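Local coordinates for protein Sec-alkylsulfatase (Pseudomonas sp., PDB 4AXH) that hydrolyses secondary alkyl sulfates enantioselectively with strict inversion of configuration, turning (R)-sulfate esters into (S)-alcohols with a pair of zinc ions, at residues A315-D329 with Y416-R430. Numbering follows the deposited sequence.
Sequences AMHNLLTPRGAEVRD and YYGALSTNLRAVYQR
The side-chain amide of Asn423, in the first turn of helix 420-431, clasps the backbone of 315-329 with both its ends. Asn423 ND2 donates to His317 O at 3.0 Å, with the acceptor lying in the amide plane, while Asn423 OD1 accepts the backbone N of Leu319 at 2.8 Å, the donor standing 41° above the plane of the amide carbonyl. A chi1 of -75° sets CG of Asn423 beside its own backbone N, and the two bonds together fix the rotation of the amide. Just ahead of the helix, Gly418 N donates to Met316 O at 2.7 Å, and Gly418 CA makes a CH...O contact with His317 O.

This clasp joins the metallo-beta-lactamase catalytic domain to the dimerisation region at the sulfate pocket, to which Asn318 to Arg323, Arg328 and Tyr417 all contribute. Within the loop, Arg328 NH1 reaches Asn318 O, and His317 ND1 accepts the backbone N of Asn318; NE2 of the same imidazole makes a weak hydrogen bond to Glu291 OE2, a ligand of one zinc ion. Tyr417 presents its ring edge to the imidazole face of His317 in an offset T-shaped pair, planes at 89° and centroids 5.2 Å apart.

Packing continues along the helix. Met316 SD passes Asn423 ND2 at 3.4 Å, and Leu319 CD1 meets Val427 CG2. The CB of Ala426 touches both Leu320 CB and Val327 CG1. Gln429 crosses Leu320 at about a right angle, its OE1 accepting a hydrogen bond from Phe434 N of the second subunit. Val327 CG2 rests on Arg430 CB at 3.6 Å. Beyond it, the Asp329 carboxylate lies over one face of the Arg430 guanidinium; Asp329 OD2 and Arg430 NH2 form a long salt bridge at 3.6 Å, held by charge alone since no N-H is aimed at the oxygen.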
ATOM      1  N   ALA A 315     -16.289  -9.455 -13.876  1.00 23.13           N
ATOM      2  CA  ALA A 315     -16.579  -9.024 -12.507  1.00 22.28           C
ATOM      3  C   ALA A 315     -15.487  -8.057 -12.125  1.00 28.72           C
ATOM      4  O   ALA A 315     -14.413  -8.083 -12.731  1.00 31.18           O
ATOM      5  CB  ALA A 315     -16.557 -10.215 -11.548  1.00 22.41           C
ATOM      6  N   MET A 316     -15.744  -7.194 -11.145  1.00 24.96           N
ATOM      7  CA  MET A 316     -14.739  -6.264 -10.652  1.00 24.18           C
ATOM      8  C   MET A 316     -13.706  -7.106  -9.926  1.00 26.88           C
ATOM      9  O   MET A 316     -14.089  -8.019  -9.193  1.00 26.93           O
ATOM     10  CB  MET A 316     -15.363  -5.241  -9.681  1.00 26.85           C
ATOM     11  CG  MET A 316     -14.387  -4.148  -9.293  1.00 31.79           C
ATOM     12  SD  MET A 316     -15.040  -2.923  -8.159  1.00 38.38           S
ATOM     13  CE  MET A 316     -15.584  -1.610  -9.289  1.00 35.47           C
ATOM     14  N   HIS A 317     -12.410  -6.869 -10.172  1.00 23.45           N
ATOM     15  CA  HIS A 317     -11.366  -7.642  -9.478  1.00 23.31           C
ATOM     16  C   HIS A 317     -10.947  -6.890  -8.209  1.00 28.81           C
ATOM     17  O   HIS A 317     -11.485  -5.802  -7.916  1.00 29.89           O
ATOM     18  CB  HIS A 317     -10.170  -7.913 -10.408  1.00 23.96           C
ATOM     19  CG  HIS A 317      -9.464  -9.226 -10.210  1.00 26.72           C
ATOM     20  ND1 HIS A 317      -9.182  -9.729  -8.932  1.00 28.01           N
ATOM     21  CD2 HIS A 317      -8.941 -10.068 -11.137  1.00 27.44           C
ATOM     22  CE1 HIS A 317      -8.514 -10.857  -9.124  1.00 26.47           C
ATOM     23  NE2 HIS A 317      -8.336 -11.107 -10.431  1.00 27.03           N
ATOM     24  N   ASN A 318     -10.019  -7.458  -7.434  1.00 23.79           N
ATOM     25  CA  ASN A 318      -9.597  -6.813  -6.192  1.00 21.88           C
ATOM     26  C   ASN A 318      -8.400  -5.904  -6.362  1.00 28.06           C
ATOM     27  O   ASN A 318      -7.455  -6.261  -7.060  1.00 30.24           O
ATOM     28  CB  ASN A 318      -9.244  -7.866  -5.145  1.00 12.22           C
ATOM     29  CG  ASN A 318     -10.419  -8.572  -4.524  1.00 30.05           C
ATOM     30  OD1 ASN A 318     -11.303  -7.966  -3.846  1.00 34.27           O
ATOM     31  ND2 ASN A 318     -10.388  -9.891  -4.640  1.00 15.25           N
ATOM     32  N   LEU A 319      -8.409  -4.766  -5.669  1.00 24.20           N
ATOM     33  CA  LEU A 319      -7.243  -3.894  -5.581  1.00 23.61           C
ATOM     34  C   LEU A 319      -6.531  -4.297  -4.267  1.00 31.71           C
ATOM     35  O   LEU A 319      -5.323  -4.111  -4.123  1.00 31.72           O
ATOM     36  CB  LEU A 319      -7.612  -2.393  -5.607  1.00 22.31           C
ATOM     37  CG  LEU A 319      -8.120  -1.898  -6.941  1.00 26.01           C
ATOM     38  CD1 LEU A 319      -8.618  -0.475  -6.841  1.00 25.83           C
ATOM     39  CD2 LEU A 319      -7.072  -2.073  -8.053  1.00 30.26           C
ATOM     40  N   LEU A 320      -7.306  -4.880  -3.329  1.00 31.35           N
ATOM     41  CA  LEU A 320      -6.887  -5.408  -2.031  1.00 32.23           C
ATOM     42  C   LEU A 320      -7.638  -6.705  -1.763  1.00 35.98           C
ATOM     43  O   LEU A 320      -8.795  -6.654  -1.315  1.00 36.60           O
ATOM     44  CB  LEU A 320      -7.103  -4.387  -0.861  1.00 32.94           C
ATOM     45  CG  LEU A 320      -6.550  -4.808   0.515  1.00 38.16           C
ATOM     46  CD1 LEU A 320      -5.054  -4.619   0.581  1.00 38.64           C
ATOM     47  CD2 LEU A 320      -7.191  -4.034   1.635  1.00 38.86           C
ATOM     48  N   THR A 321      -6.988  -7.860  -2.018  1.00 32.17           N
ATOM     49  CA  THR A 321      -7.603  -9.166  -1.771  1.00 31.87           C
ATOM     50  C   THR A 321      -7.965  -9.395  -0.280  1.00 38.41           C
ATOM     51  O   THR A 321      -7.228  -8.957   0.608  1.00 37.53           O
ATOM     52  CB  THR A 321      -6.972 -10.323  -2.580  1.00 36.80           C
ATOM     53  OG1 THR A 321      -7.287 -11.568  -1.975  1.00 42.03           O
ATOM     54  CG2 THR A 321      -5.507 -10.215  -2.739  1.00 33.15           C
ATOM     55  N   PRO A 322      -9.176  -9.949   0.011  1.00 36.26           N
ATOM     56  CA  PRO A 322      -9.617 -10.108   1.420  1.00 35.63           C
ATOM     57  C   PRO A 322      -8.791 -11.041   2.331  1.00 40.02           C
ATOM     58  O   PRO A 322      -8.895 -10.954   3.567  1.00 40.95           O
ATOM     59  CB  PRO A 322     -11.065 -10.577   1.282  1.00 36.27           C
ATOM     60  CG  PRO A 322     -11.446 -10.256  -0.099  1.00 39.49           C
ATOM     61  CD  PRO A 322     -10.226 -10.416  -0.909  1.00 35.94           C
ATOM     62  N   ARG A 323      -7.976 -11.930   1.740  1.00 34.46           N
ATOM     63  CA  ARG A 323      -7.089 -12.822   2.497  1.00 34.00           C
ATOM     64  C   ARG A 323      -5.895 -12.050   3.077  1.00 37.86           C
ATOM     65  O   ARG A 323      -5.200 -12.560   3.952  1.00 39.45           O
ATOM     66  CB  ARG A 323      -6.582 -13.965   1.593  1.00 34.56           C
ATOM     67  CG  ARG A 323      -5.712 -13.531   0.404  1.00 27.78           C
ATOM     68  CD  ARG A 323      -5.462 -14.701  -0.506  1.00 33.39           C
ATOM     69  NE  ARG A 323      -4.043 -15.107  -0.510  1.00 62.76           N
ATOM     70  CZ  ARG A 323      -3.565 -16.251  -0.016  1.00 82.56           C
ATOM     71  NH1 ARG A 323      -4.386 -17.139   0.535  1.00 76.04           N
ATOM     72  NH2 ARG A 323      -2.265 -16.529  -0.096  1.00 61.38           N
ATOM     73  N   GLY A 324      -5.639 -10.865   2.507  1.00 33.39           N
ATOM     74  CA  GLY A 324      -4.557  -9.949   2.839  1.00 31.19           C
ATOM     75  C   GLY A 324      -3.509  -9.987   1.755  1.00 35.78           C
ATOM     76  O   GLY A 324      -3.112 -11.076   1.323  1.00 36.44           O
ATOM     77  N   ALA A 325      -3.031  -8.805   1.310  1.00 33.20           N
ATOM     78  CA  ALA A 325      -1.968  -8.615   0.294  1.00 32.15           C
ATOM     79  C   ALA A 325      -1.548  -7.152   0.190  1.00 36.97           C
ATOM     80  O   ALA A 325      -2.165  -6.272   0.801  1.00 36.65           O
ATOM     81  CB  ALA A 325      -2.447  -9.095  -1.068  1.00 32.24           C
ATOM     82  N   GLU A 326      -0.522  -6.886  -0.621  1.00 35.53           N
ATOM     83  CA  GLU A 326      -0.106  -5.512  -0.915  1.00 36.38           C
ATOM     84  C   GLU A 326      -1.130  -4.964  -1.953  1.00 40.57           C
ATOM     85  O   GLU A 326      -1.540  -5.704  -2.860  1.00 38.97           O
ATOM     86  CB  GLU A 326       1.303  -5.471  -1.544  1.00 37.48           C
ATOM     87  CG  GLU A 326       2.429  -5.956  -0.651  1.00 43.44           C
ATOM     88  CD  GLU A 326       3.816  -5.983  -1.266  1.00 73.28           C
ATOM     89  OE1 GLU A 326       4.026  -5.341  -2.321  1.00 69.32           O
ATOM     90  OE2 GLU A 326       4.702  -6.647  -0.680  1.00 79.16           O
ATOM     91  N   VAL A 327      -1.544  -3.683  -1.806  1.00 39.06           N
ATOM     92  CA  VAL A 327      -2.454  -3.005  -2.736  1.00 39.76           C
ATOM     93  C   VAL A 327      -1.922  -3.027  -4.154  1.00 44.23           C
ATOM     94  O   VAL A 327      -0.713  -2.953  -4.357  1.00 44.38           O
ATOM     95  CB  VAL A 327      -2.802  -1.553  -2.349  1.00 44.66           C
ATOM     96  CG1 VAL A 327      -4.152  -1.456  -1.678  1.00 44.75           C
ATOM     97  CG2 VAL A 327      -1.716  -0.899  -1.512  1.00 44.56           C
ATOM     98  N   ARG A 328      -2.833  -3.084  -5.126  1.00 40.06           N
ATOM     99  CA  ARG A 328      -2.530  -3.060  -6.553  1.00 39.10           C
ATOM    100  C   ARG A 328      -2.717  -1.643  -7.101  1.00 43.40           C
ATOM    101  O   ARG A 328      -3.335  -0.800  -6.443  1.00 42.11           O
ATOM    102  CB  ARG A 328      -3.415  -4.069  -7.302  1.00 36.73           C
ATOM    103  CG  ARG A 328      -3.012  -5.463  -7.006  1.00 30.70           C
ATOM    104  CD  ARG A 328      -4.173  -6.369  -7.134  1.00 28.08           C
ATOM    105  NE  ARG A 328      -3.754  -7.783  -7.121  1.00 29.92           N
ATOM    106  CZ  ARG A 328      -4.601  -8.810  -7.035  1.00 42.79           C
ATOM    107  NH1 ARG A 328      -5.922  -8.594  -6.962  1.00 25.70           N
ATOM    108  NH2 ARG A 328      -4.137 -10.064  -7.003  1.00 28.61           N
ATOM    109  N   ASP A 329      -2.125  -1.367  -8.270  1.00 41.97           N
ATOM    110  CA  ASP A 329      -2.215  -0.056  -8.917  1.00 41.73           C
ATOM    111  C   ASP A 329      -3.273  -0.094 -10.038  1.00 44.02           C
ATOM    112  O   ASP A 329      -3.007  -0.589 -11.167  1.00 44.35           O
ATOM    113  CB  ASP A 329      -0.835   0.385  -9.459  1.00 43.66           C
ATOM    114  CG  ASP A 329      -0.785   1.776 -10.066  1.00 56.37           C
ATOM    115  OD1 ASP A 329      -1.816   2.508  -9.982  1.00 55.97           O
ATOM    116  OD2 ASP A 329       0.290   2.149 -10.602  1.00 60.06           O
ATOM    117  N   TYR A 416     -18.759  -8.699  -7.868  1.00 25.51           N
ATOM    118  CA  TYR A 416     -18.875 -10.118  -7.515  1.00 26.03           C
ATOM    119  C   TYR A 416     -17.631 -10.686  -6.859  1.00 32.09           C
ATOM    120  O   TYR A 416     -17.743 -11.656  -6.130  1.00 35.40           O
ATOM    121  CB  TYR A 416     -19.173 -10.957  -8.758  1.00 27.47           C
ATOM    122  CG  TYR A 416     -20.468 -10.641  -9.486  1.00 28.66           C
ATOM    123  CD1 TYR A 416     -21.689 -10.675  -8.824  1.00 29.83           C
ATOM    124  CD2 TYR A 416     -20.481 -10.433 -10.862  1.00 29.91           C
ATOM    125  CE1 TYR A 416     -22.888 -10.434  -9.500  1.00 31.46           C
ATOM    126  CE2 TYR A 416     -21.679 -10.226 -11.555  1.00 31.44           C
ATOM    127  CZ  TYR A 416     -22.882 -10.232 -10.869  1.00 41.02           C
ATOM    128  OH  TYR A 416     -24.065 -10.026 -11.541  1.00 42.90           O
ATOM    129  N   TYR A 417     -16.445 -10.154  -7.171  1.00 27.40           N
ATOM    130  CA  TYR A 417     -15.177 -10.629  -6.625  1.00 27.49           C
ATOM    131  C   TYR A 417     -14.593  -9.501  -5.847  1.00 30.61           C
ATOM    132  O   TYR A 417     -14.604  -9.536  -4.618  1.00 31.53           O
ATOM    133  CB  TYR A 417     -14.236 -11.064  -7.763  1.00 29.68           C
ATOM    134  CG  TYR A 417     -13.143 -11.999  -7.308  1.00 31.95           C
ATOM    135  CD1 TYR A 417     -13.419 -13.323  -7.000  1.00 34.16           C
ATOM    136  CD2 TYR A 417     -11.814 -11.575  -7.243  1.00 32.09           C
ATOM    137  CE1 TYR A 417     -12.415 -14.197  -6.588  1.00 34.68           C
ATOM    138  CE2 TYR A 417     -10.804 -12.438  -6.839  1.00 31.90           C
ATOM    139  CZ  TYR A 417     -11.109 -13.747  -6.492  1.00 35.16           C
ATOM    140  OH  TYR A 417     -10.126 -14.619  -6.070  1.00 27.18           O
ATOM    141  N   GLY A 418     -14.168  -8.462  -6.550  1.00 25.89           N
ATOM    142  CA  GLY A 418     -13.721  -7.223  -5.926  1.00 25.00           C
ATOM    143  C   GLY A 418     -14.942  -6.452  -5.453  1.00 28.85           C
ATOM    144  O   GLY A 418     -16.070  -6.696  -5.911  1.00 29.22           O
ATOM    145  N   ALA A 419     -14.759  -5.533  -4.523  1.00 23.49           N
ATOM    146  CA  ALA A 419     -15.892  -4.743  -4.100  1.00 21.63           C
ATOM    147  C   ALA A 419     -15.593  -3.266  -4.343  1.00 25.06           C
ATOM    148  O   ALA A 419     -14.444  -2.837  -4.174  1.00 22.83           O
ATOM    149  CB  ALA A 419     -16.203  -5.014  -2.660  1.00 22.30           C
ATOM    150  N   LEU A 420     -16.603  -2.505  -4.817  1.00 22.65           N
ATOM    151  CA  LEU A 420     -16.443  -1.080  -5.112  1.00 22.56           C
ATOM    152  C   LEU A 420     -16.085  -0.305  -3.849  1.00 32.54           C
ATOM    153  O   LEU A 420     -15.144   0.494  -3.868  1.00 34.24           O
ATOM    154  CB  LEU A 420     -17.683  -0.512  -5.845  1.00 21.47           C
ATOM    155  CG  LEU A 420     -17.911   1.018  -5.863  1.00 23.98           C
ATOM    156  CD1 LEU A 420     -16.958   1.729  -6.780  1.00 21.35           C
ATOM    157  CD2 LEU A 420     -19.329   1.321  -6.260  1.00 24.95           C
ATOM    158  N   SER A 421     -16.756  -0.605  -2.740  1.00 32.10           N
ATOM    159  CA  SER A 421     -16.471   0.012  -1.438  1.00 32.76           C
ATOM    160  C   SER A 421     -15.017  -0.291  -0.986  1.00 36.68           C
ATOM    161  O   SER A 421     -14.253   0.638  -0.715  1.00 35.51           O
ATOM    162  CB  SER A 421     -17.476  -0.484  -0.408  1.00 37.28           C
ATOM    163  OG  SER A 421     -17.437  -1.902  -0.331  1.00 50.04           O
ATOM    164  N   THR A 422     -14.630  -1.598  -0.975  1.00 34.48           N
ATOM    165  CA  THR A 422     -13.305  -2.089  -0.587  1.00 34.23           C
ATOM    166  C   THR A 422     -12.208  -1.437  -1.423  1.00 42.28           C
ATOM    167  O   THR A 422     -11.230  -0.939  -0.850  1.00 44.30           O
ATOM    168  CB  THR A 422     -13.281  -3.613  -0.710  1.00 32.14           C
ATOM    169  OG1 THR A 422     -14.391  -4.150   0.006  1.00 28.94           O
ATOM    170  CG2 THR A 422     -11.954  -4.235  -0.272  1.00 24.01           C
ATOM    171  N   ASN A 423     -12.383  -1.438  -2.774  1.00 37.16           N
ATOM    172  CA  ASN A 423     -11.445  -0.879  -3.736  1.00 36.37           C
ATOM    173  C   ASN A 423     -11.273   0.606  -3.599  1.00 38.61           C
ATOM    174  O   ASN A 423     -10.145   1.070  -3.729  1.00 38.44           O
ATOM    175  CB  ASN A 423     -11.811  -1.274  -5.157  1.00 35.80           C
ATOM    176  CG  ASN A 423     -11.472  -2.715  -5.480  1.00 45.35           C
ATOM    177  OD1 ASN A 423     -10.681  -3.390  -4.777  1.00 40.32           O
ATOM    178  ND2 ASN A 423     -12.063  -3.217  -6.567  1.00 21.59           N
ATOM    179  N   LEU A 424     -12.359   1.355  -3.325  1.00 33.27           N
ATOM    180  CA  LEU A 424     -12.251   2.813  -3.092  1.00 33.33           C
ATOM    181  C   LEU A 424     -11.434   3.066  -1.811  1.00 37.77           C
ATOM    182  O   LEU A 424     -10.525   3.896  -1.812  1.00 38.52           O
ATOM    183  CB  LEU A 424     -13.629   3.504  -2.991  1.00 32.26           C
ATOM    184  CG  LEU A 424     -14.484   3.545  -4.255  1.00 34.89           C
ATOM    185  CD1 LEU A 424     -15.876   3.883  -3.912  1.00 34.57           C
ATOM    186  CD2 LEU A 424     -13.942   4.524  -5.302  1.00 33.25           C
ATOM    187  N   ARG A 425     -11.710   2.280  -0.755  1.00 32.68           N
ATOM    188  CA  ARG A 425     -10.989   2.333   0.519  1.00 31.62           C
ATOM    189  C   ARG A 425      -9.525   1.984   0.258  1.00 33.41           C
ATOM    190  O   ARG A 425      -8.661   2.709   0.723  1.00 33.13           O
ATOM    191  CB  ARG A 425     -11.673   1.424   1.584  1.00 31.25           C
ATOM    192  CG  ARG A 425     -13.037   1.995   2.036  1.00 32.49           C
ATOM    193  CD  ARG A 425     -13.703   1.341   3.233  1.00 21.82           C
ATOM    194  NE  ARG A 425     -14.568   0.241   2.843  1.00 28.85           N
ATOM    195  CZ  ARG A 425     -15.865   0.151   3.106  1.00 42.07           C
ATOM    196  NH1 ARG A 425     -16.470   1.079   3.831  1.00 34.97           N
ATOM    197  NH2 ARG A 425     -16.559  -0.883   2.675  1.00 34.66           N
ATOM    198  N   ALA A 426      -9.261   0.969  -0.598  1.00 28.76           N
ATOM    199  CA  ALA A 426      -7.928   0.521  -1.010  1.00 28.00           C
ATOM    200  C   ALA A 426      -7.098   1.619  -1.666  1.00 33.49           C
ATOM    201  O   ALA A 426      -5.897   1.719  -1.374  1.00 32.57           O
ATOM    202  CB  ALA A 426      -8.015  -0.718  -1.931  1.00 27.97           C
ATOM    203  N   VAL A 427      -7.718   2.414  -2.586  1.00 31.98           N
ATOM    204  CA  VAL A 427      -7.040   3.541  -3.303  1.00 31.67           C
ATOM    205  C   VAL A 427      -6.608   4.600  -2.234  1.00 35.67           C
ATOM    206  O   VAL A 427      -5.501   5.123  -2.319  1.00 34.39           O
ATOM    207  CB  VAL A 427      -7.855   4.156  -4.502  1.00 33.69           C
ATOM    208  CG1 VAL A 427      -7.076   5.260  -5.228  1.00 33.27           C
ATOM    209  CG2 VAL A 427      -8.262   3.078  -5.507  1.00 33.05           C
ATOM    210  N   TYR A 428      -7.460   4.836  -1.207  1.00 32.88           N
ATOM    211  CA  TYR A 428      -7.174   5.707  -0.077  1.00 33.39           C
ATOM    212  C   TYR A 428      -5.969   5.153   0.680  1.00 37.49           C
ATOM    213  O   TYR A 428      -5.041   5.916   0.902  1.00 38.66           O
ATOM    214  CB  TYR A 428      -8.384   5.847   0.848  1.00 35.72           C
ATOM    215  CG  TYR A 428      -8.215   6.894   1.925  1.00 40.05           C
ATOM    216  CD1 TYR A 428      -7.548   6.602   3.119  1.00 40.83           C
ATOM    217  CD2 TYR A 428      -8.733   8.177   1.765  1.00 42.63           C
ATOM    218  CE1 TYR A 428      -7.406   7.564   4.122  1.00 41.26           C
ATOM    219  CE2 TYR A 428      -8.591   9.147   2.759  1.00 43.03           C
ATOM    220  CZ  TYR A 428      -7.936   8.833   3.936  1.00 50.99           C
ATOM    221  OH  TYR A 428      -7.815   9.803   4.900  1.00 57.37           O
ATOM    222  N   GLN A 429      -5.972   3.846   1.051  1.00 33.75           N
ATOM    223  CA  GLN A 429      -4.856   3.149   1.717  1.00 34.31           C
ATOM    224  C   GLN A 429      -3.558   3.280   0.889  1.00 40.38           C
ATOM    225  O   GLN A 429      -2.520   3.684   1.429  1.00 42.02           O
ATOM    226  CB  GLN A 429      -5.197   1.647   1.942  1.00 35.45           C
ATOM    227  CG  GLN A 429      -3.984   0.767   2.329  1.00 37.03           C
ATOM    228  CD  GLN A 429      -4.236  -0.730   2.253  1.00 44.73           C
ATOM    229  OE1 GLN A 429      -5.263  -1.238   2.725  1.00 40.22           O
ATOM    230  NE2 GLN A 429      -3.268  -1.475   1.724  1.00 40.93           N
ATOM    231  N   ARG A 430      -3.628   2.938  -0.420  1.00 36.63           N
ATOM    232  CA  ARG A 430      -2.478   3.020  -1.319  1.00 36.97           C
ATOM    233  C   ARG A 430      -1.820   4.422  -1.384  1.00 41.52           C
ATOM    234  O   ARG A 430      -0.606   4.506  -1.288  1.00 41.25           O
ATOM    235  CB  ARG A 430      -2.768   2.384  -2.704  1.00 36.19           C
ATOM    236  CG  ARG A 430      -2.206   3.132  -3.907  1.00 41.79           C
ATOM    237  CD  ARG A 430      -1.530   2.279  -4.967  1.00 38.64           C
ATOM    238  NE  ARG A 430      -0.959   3.184  -5.965  1.00 44.53           N
ATOM    239  CZ  ARG A 430       0.190   3.003  -6.608  1.00 59.56           C
ATOM    240  NH1 ARG A 430       0.921   1.922  -6.383  1.00 39.62           N
ATOM    241  NH2 ARG A 430       0.626   3.916  -7.471  1.00 55.64           N
TER